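Local atomic coordinates of IMPACT family member YigZ (Escherichia coli, PDB entry 1VI7), a protein that is of uncertain function but may bind guanyl ribonucleotides or other anions and hydrolyse ribonucleoside triphosphates. Residues G122-N125 and Q126-Q130. Sequence-based numbering, arbitrary orientation.
Sequences GGVN and QALRQ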
loop_
_atom_site.group_PDB
_atom_site.type_symbol
_atom_site.label_atom_id
_atom_site.label_comp_id
_atom_site.label_asym_id
_atom_site.label_seq_id
_atom_site.Cartn_x
_atom_site.Cartn_y
_atom_site.Cartn_z
ATOM N N GLY A 122 13.902 10.712 12.422
ATOM C CA GLY A 122 14.960 11.129 11.536
ATOM C C GLY A 122 15.416 10.074 10.549
ATOM O O GLY A 122 15.897 10.384 9.461
ATOM N N GLY A 123 15.481 8.821 10.985
ATOM C CA GLY A 123 15.870 7.701 10.148
ATOM C C GLY A 123 14.886 7.581 8.989
ATOM O O GLY A 123 15.317 7.615 7.829
ATOM N N VAL A 124 13.586 7.629 9.301
ATOM C CA VAL A 124 12.592 7.549 8.223
ATOM C C VAL A 124 12.673 8.800 7.356
ATOM O O VAL A 124 12.656 8.700 6.110
ATOM C CB VAL A 124 11.190 7.271 8.728
ATOM C CG1 VAL A 124 10.150 7.134 7.638
ATOM C CG2 VAL A 124 11.229 5.976 9.534
ATOM N N ASN A 125 13.073 9.909 7.974
ATOM C CA ASN A 125 13.251 11.135 7.231
ATOM C C ASN A 125 14.343 11.056 6.172
ATOM O O ASN A 125 14.165 11.580 5.069
ATOM C CB ASN A 125 13.584 12.273 8.228
ATOM C CG ASN A 125 13.565 13.612 7.499
ATOM O OD1 ASN A 125 14.566 13.950 6.869
ATOM N ND2 ASN A 125 12.413 14.252 7.520
ATOM N N GLN A 126 15.477 10.451 6.474
ATOM C CA GLN A 126 16.596 10.409 5.555
ATOM C C GLN A 126 16.302 9.530 4.344
ATOM O O GLN A 126 16.660 9.824 3.213
ATOM C CB GLN A 126 17.850 9.885 6.259
ATOM C CG GLN A 126 18.418 10.810 7.316
ATOM C CD GLN A 126 18.555 12.226 6.772
ATOM O OE1 GLN A 126 18.098 13.161 7.432
ATOM N NE2 GLN A 126 19.020 12.317 5.530
ATOM N N ALA A 127 15.712 8.378 4.660
ATOM C CA ALA A 127 15.367 7.342 3.703
ATOM C C ALA A 127 14.412 7.923 2.654
ATOM O O ALA A 127 14.523 7.727 1.458
ATOM C CB ALA A 127 14.652 6.209 4.431
ATOM N N LEU A 128 13.473 8.691 3.218
ATOM C CA LEU A 128 12.454 9.385 2.475
ATOM C C LEU A 128 13.034 10.339 1.476
ATOM O O LEU A 128 12.497 10.421 0.365
ATOM C CB LEU A 128 11.412 10.009 3.379
ATOM C CG LEU A 128 10.489 8.982 4.058
ATOM C CD1 LEU A 128 9.650 9.646 5.114
ATOM C CD2 LEU A 128 9.629 8.247 3.026
ATOM N N ARG A 129 14.184 10.931 1.744
ATOM C CA ARG A 129 14.878 11.791 0.805
ATOM C C ARG A 129 15.381 10.969 -0.387
ATOM O O ARG A 129 15.808 11.567 -1.382
ATOM C CB ARG A 129 16.048 12.535 1.411
ATOM C CG ARG A 129 15.836 13.665 2.342
ATOM C CD ARG A 129 17.121 14.013 3.104
ATOM N NE ARG A 129 16.826 14.675 4.371
ATOM C CZ ARG A 129 16.340 15.906 4.476
ATOM N NH1 ARG A 129 16.074 16.434 5.670
ATOM N NH2 ARG A 129 16.143 16.651 3.386
ATOM N N GLN A 130 15.534 9.673 -0.288
ATOM C CA GLN A 130 16.002 8.900 -1.446
ATOM C C GLN A 130 14.920 8.036 -2.073
ATOM O O GLN A 130 15.221 7.246 -2.977
ATOM C CB GLN A 130 17.222 8.052 -1.040
ATOM C CG GLN A 130 18.247 8.837 -0.264
ATOM C CD GLN A 130 19.485 8.122 0.197
ATOM O OE1 GLN A 130 20.088 8.583 1.187
ATOM N NE2 GLN A 130 19.903 7.051 -0.479
#
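With chi1 at -178°, Val-124 holds CG1 trans to its own nitrogen, while Leu-128 (chi1 -71°) sets CG trans to its carbonyl carbon; the two side chains thus run side by side, and CG1 of Val-124 lies 3.6 Å from CD1 of Leu-128. This is an i to i+4 pair on the last turns of helix 113-128, which here packs on the five-stranded antiparallel sheet and beside helix 84-93. Branched aliphatic residues suit this face: Val-124 is buried and also rests on Met-86 and Leu-90, whereas Leu-128 lies at the edge, touching Leu-29 and Gln-89. Ala-127, whose lone methyl takes little room, lies close against the strands at Val-16 and Leu-29. Regular helical bonds tie the turns together, with Ala-127 N giving a nearly straight one to Gly-123 O and Leu-128 N reaching Val-124 O at 3.0 Å. The bond from Arg-129 N to Asn-125 O is weak, at 3.4 Å. Polar residues occupy the more open flank. The short amide of Asn-125 offers both a donor and an acceptor: its ND2 is hydrogen-bonded to Gln-89 OE1, which leaves OD1 turned to the long chain of Arg-129. Amide and guanidinium planes there stand 59° apart, and OD1 of Asn-125 comes within 3.1 Å of NH1 of Arg-129.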